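PDB 1UJC: phosphohistidine phosphatase SixA from Escherichia coli, which removes the phosphoryl group from phosphohistidine on the HPt domain of the sensor ArcB, acting in the multistep His-Asp phosphorelay. Local coordinates for residues A[121-135]-A[142-154]. Residues are numbered along the deposited sequence; the frame is centred on the assembly and turned at random.
Sequences PGETPPMFTTSAIAS and GNGTFNWQMSPCN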
# COMPACT_ATOMS: atom_id res chain seq x y z
N PRO A 121 -16.42 4.57 5.64
CA PRO A 121 -17.23 5.36 6.57
C PRO A 121 -17.18 4.77 7.98
O PRO A 121 -17.16 3.56 8.15
CB PRO A 121 -18.63 5.25 5.96
CG PRO A 121 -18.34 5.20 4.49
CD PRO A 121 -17.19 4.22 4.43
N GLY A 122 -17.15 5.65 8.98
CA GLY A 122 -17.13 5.20 10.37
C GLY A 122 -15.78 4.80 10.93
O GLY A 122 -15.67 4.49 12.11
N GLU A 123 -14.75 4.82 10.09
CA GLU A 123 -13.41 4.44 10.54
C GLU A 123 -12.52 5.64 10.78
O GLU A 123 -12.56 6.62 10.04
CB GLU A 123 -12.73 3.55 9.49
CG GLU A 123 -13.46 2.27 9.15
CD GLU A 123 -13.48 1.27 10.29
OE1 GLU A 123 -12.63 1.38 11.21
OE2 GLU A 123 -14.35 0.37 10.26
N THR A 124 -11.73 5.57 11.85
CA THR A 124 -10.77 6.62 12.16
C THR A 124 -9.46 6.17 11.50
O THR A 124 -9.29 4.98 11.20
CB THR A 124 -10.54 6.77 13.68
OG1 THR A 124 -10.13 5.51 14.22
CG2 THR A 124 -11.82 7.22 14.37
N PRO A 125 -8.53 7.10 11.26
CA PRO A 125 -7.26 6.70 10.63
C PRO A 125 -6.55 5.64 11.47
O PRO A 125 -6.19 5.90 12.62
CB PRO A 125 -6.48 8.01 10.58
CG PRO A 125 -7.56 9.07 10.54
CD PRO A 125 -8.55 8.54 11.55
N PRO A 126 -6.36 4.43 10.93
CA PRO A 126 -5.66 3.42 11.75
C PRO A 126 -4.15 3.64 11.79
O PRO A 126 -3.60 4.38 10.97
CB PRO A 126 -6.05 2.10 11.09
CG PRO A 126 -6.21 2.49 9.64
CD PRO A 126 -6.92 3.83 9.71
N MET A 127 -3.49 3.00 12.76
CA MET A 127 -2.04 3.10 12.93
C MET A 127 -1.32 2.07 12.04
O MET A 127 -1.62 0.87 12.08
CB MET A 127 -1.69 2.84 14.40
CG MET A 127 -0.20 2.73 14.69
SD MET A 127 0.65 4.32 14.76
CE MET A 127 0.29 4.83 16.49
N PHE A 128 -0.35 2.55 11.26
CA PHE A 128 0.42 1.72 10.33
C PHE A 128 1.90 1.57 10.70
O PHE A 128 2.63 2.55 10.71
CB PHE A 128 0.37 2.33 8.93
CG PHE A 128 -0.81 1.89 8.09
CD1 PHE A 128 -0.73 0.74 7.31
CD2 PHE A 128 -1.97 2.65 8.05
CE1 PHE A 128 -1.79 0.36 6.50
CE2 PHE A 128 -3.04 2.28 7.23
CZ PHE A 128 -2.95 1.13 6.46
N THR A 129 2.35 0.35 10.99
CA THR A 129 3.77 0.15 11.28
C THR A 129 4.37 -0.09 9.89
O THR A 129 3.63 -0.38 8.95
CB THR A 129 4.01 -1.09 12.16
OG1 THR A 129 3.70 -2.27 11.41
CG2 THR A 129 3.12 -1.03 13.40
N THR A 130 5.69 0.02 9.74
CA THR A 130 6.28 -0.18 8.41
C THR A 130 5.95 -1.57 7.84
O THR A 130 5.96 -2.56 8.56
CB THR A 130 7.82 0.03 8.43
OG1 THR A 130 8.40 -0.77 9.46
CG2 THR A 130 8.16 1.49 8.66
N SER A 131 5.66 -1.60 6.54
CA SER A 131 5.31 -2.84 5.83
C SER A 131 3.93 -3.39 6.19
O SER A 131 3.51 -4.39 5.62
CB SER A 131 6.37 -3.92 6.08
OG SER A 131 7.61 -3.59 5.47
N ALA A 132 3.24 -2.75 7.12
CA ALA A 132 1.91 -3.20 7.53
C ALA A 132 0.92 -3.04 6.37
O ALA A 132 1.07 -2.14 5.55
CB ALA A 132 1.43 -2.40 8.73
N ILE A 133 -0.08 -3.91 6.31
CA ILE A 133 -1.06 -3.86 5.23
C ILE A 133 -2.50 -3.82 5.72
O ILE A 133 -2.90 -4.59 6.58
CB ILE A 133 -0.91 -5.07 4.29
CG1 ILE A 133 0.45 -5.04 3.60
CG2 ILE A 133 -2.02 -5.08 3.26
CD1 ILE A 133 0.72 -6.25 2.73
N ALA A 134 -3.27 -2.91 5.13
CA ALA A 134 -4.68 -2.78 5.48
C ALA A 134 -5.50 -3.31 4.31
O ALA A 134 -5.21 -3.00 3.15
CB ALA A 134 -5.03 -1.33 5.75
N SER A 135 -6.51 -4.10 4.61
CA SER A 135 -7.39 -4.67 3.60
C SER A 135 -8.71 -3.93 3.59
O SER A 135 -9.37 -3.81 4.62
CB SER A 135 -7.66 -6.15 3.87
OG SER A 135 -8.79 -6.57 3.14
N GLY A 142 -17.74 3.89 -4.26
CA GLY A 142 -16.69 4.42 -3.40
C GLY A 142 -16.86 4.06 -1.94
O GLY A 142 -16.18 4.61 -1.08
N ASN A 143 -17.76 3.13 -1.64
CA ASN A 143 -17.98 2.72 -0.27
C ASN A 143 -17.09 1.54 0.09
O ASN A 143 -17.22 0.45 -0.48
CB ASN A 143 -19.45 2.35 -0.07
CG ASN A 143 -19.98 2.82 1.27
OD1 ASN A 143 -21.18 2.70 1.56
ND2 ASN A 143 -19.10 3.36 2.10
N GLY A 144 -16.18 1.76 1.03
CA GLY A 144 -15.26 0.71 1.42
C GLY A 144 -15.46 0.18 2.82
O GLY A 144 -15.92 0.90 3.71
N THR A 145 -15.11 -1.08 3.00
CA THR A 145 -15.21 -1.76 4.28
C THR A 145 -13.81 -2.13 4.75
O THR A 145 -13.05 -2.73 3.99
CB THR A 145 -16.04 -3.04 4.14
OG1 THR A 145 -17.40 -2.70 3.84
CG2 THR A 145 -15.99 -3.85 5.42
N PHE A 146 -13.47 -1.76 5.98
CA PHE A 146 -12.16 -2.06 6.57
C PHE A 146 -12.20 -3.48 7.13
O PHE A 146 -12.72 -3.72 8.22
CB PHE A 146 -11.85 -1.03 7.67
CG PHE A 146 -10.47 -1.15 8.25
CD1 PHE A 146 -9.44 -1.76 7.53
CD2 PHE A 146 -10.19 -0.61 9.50
CE1 PHE A 146 -8.15 -1.83 8.05
CE2 PHE A 146 -8.90 -0.67 10.03
CZ PHE A 146 -7.88 -1.28 9.31
N ASN A 147 -11.63 -4.42 6.37
CA ASN A 147 -11.61 -5.83 6.74
C ASN A 147 -10.66 -6.15 7.88
O ASN A 147 -11.09 -6.60 8.95
CB ASN A 147 -11.26 -6.66 5.51
CG ASN A 147 -12.15 -6.35 4.34
OD1 ASN A 147 -11.70 -6.30 3.19
ND2 ASN A 147 -13.43 -6.14 4.61
N TRP A 148 -9.37 -5.95 7.66
CA TRP A 148 -8.37 -6.23 8.68
C TRP A 148 -7.07 -5.49 8.43
O TRP A 148 -6.92 -4.77 7.43
CB TRP A 148 -8.09 -7.73 8.76
CG TRP A 148 -7.96 -8.41 7.42
CD1 TRP A 148 -8.91 -9.12 6.76
CD2 TRP A 148 -6.80 -8.41 6.57
NE1 TRP A 148 -8.43 -9.57 5.56
CE2 TRP A 148 -7.13 -9.15 5.41
CE3 TRP A 148 -5.52 -7.87 6.68
CZ2 TRP A 148 -6.23 -9.35 4.37
CZ3 TRP A 148 -4.62 -8.07 5.64
CH2 TRP A 148 -4.98 -8.81 4.50
N GLN A 149 -6.13 -5.67 9.34
CA GLN A 149 -4.82 -5.03 9.23
C GLN A 149 -3.80 -6.04 9.75
O GLN A 149 -4.00 -6.64 10.80
CB GLN A 149 -4.80 -3.78 10.10
CG GLN A 149 -3.66 -2.84 9.83
CD GLN A 149 -3.39 -1.97 11.03
OE1 GLN A 149 -4.32 -1.49 11.70
NE2 GLN A 149 -2.12 -1.76 11.33
N MET A 150 -2.71 -6.21 9.02
CA MET A 150 -1.68 -7.16 9.41
C MET A 150 -0.33 -6.46 9.42
O MET A 150 -0.05 -5.65 8.55
CB MET A 150 -1.66 -8.33 8.42
CG MET A 150 -0.61 -9.39 8.70
SD MET A 150 -0.87 -10.25 10.26
CE MET A 150 -2.41 -11.11 9.92
N SER A 151 0.50 -6.76 10.41
CA SER A 151 1.82 -6.13 10.48
C SER A 151 2.91 -7.17 10.69
O SER A 151 2.65 -8.27 11.18
CB SER A 151 1.85 -5.07 11.59
OG SER A 151 1.53 -5.62 12.85
N PRO A 152 4.16 -6.85 10.30
CA PRO A 152 5.28 -7.78 10.46
C PRO A 152 5.39 -8.38 11.86
O PRO A 152 5.83 -9.52 12.01
CB PRO A 152 6.49 -6.92 10.11
CG PRO A 152 5.95 -5.98 9.10
CD PRO A 152 4.62 -5.58 9.71
N CYS A 153 5.00 -7.62 12.87
CA CYS A 153 5.08 -8.14 14.24
C CYS A 153 4.00 -9.16 14.54
O CYS A 153 4.24 -10.11 15.28
CB CYS A 153 5.02 -6.99 15.25
SG CYS A 153 3.37 -6.35 15.62
N ASN A 154 2.80 -8.98 13.98
CA ASN A 154 1.71 -9.93 14.22
C ASN A 154 1.96 -11.22 13.46
O ASN A 154 1.12 -12.12 13.44
CB ASN A 154 0.36 -9.35 13.80
CG ASN A 154 -0.81 -10.26 14.18
OD1 ASN A 154 -1.86 -10.23 13.56
ND2 ASN A 154 -0.62 -11.06 15.23
O HOH W 1 -17.15 1.33 6.43
O HOH W 2 -15.52 -0.56 8.05
O HOH W 3 5.16 -4.19 12.83
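I133 and M150 form a hydrogen-bonded pair in an antiparallel beta hairpin, strands 133-138 and 144-150, at one margin of the mixed sheet of this branch 1 histidine phosphatase; strand 133-138 lies between strand 2-7 and the outermost strand 144-150. Two nearly straight bonds join the pair, I133 N to M150 O (2.8 Å) and M150 N to I133 O (2.9 Å). Farther along, S135 N donates a hydrogen bond to W148 O with an N-H...O angle of 178°, and N147 N reaches S135 O by a more bent bond. The tight side lies where S135 meets W148: with CG wedged between its own backbone N and carbonyl carbon (chi1 43°), the indole is brought over S135, whose CB sits above the six-membered ring, 3.5 Å from its centroid, a CH-pi contact over the face. W37 of helix 25-40 meets the same indole at about a right angle. On the face bearing A134 and Q149, the loop 121-132 runs alongside strand 144-150, from P121 near G144 to A132 near S151. There the F146 ring takes S135 O and the E123 carboxylate at its edge, the carboxylate plane turned 81° from the ring, while CE1 touches A134 CB and CE2 lies against P126 CB; V116 of helix 111-119 adds a further apolar contact. The extended Q149 side chain climbs to the loop, where NE2 donates a weak, bent bond to M127 O. At the other end P152 CG packs on S131 CB within the type II beta turn from T129 to A132, whose T130 side chain lies about 5 Å from the bound tungstate. The solvent side is looser and bridged by water: one molecule donates to both P121 O and G144 O, and another donates to E123 OE2 (2.7 Å) while accepting from F146 N (3.2 Å).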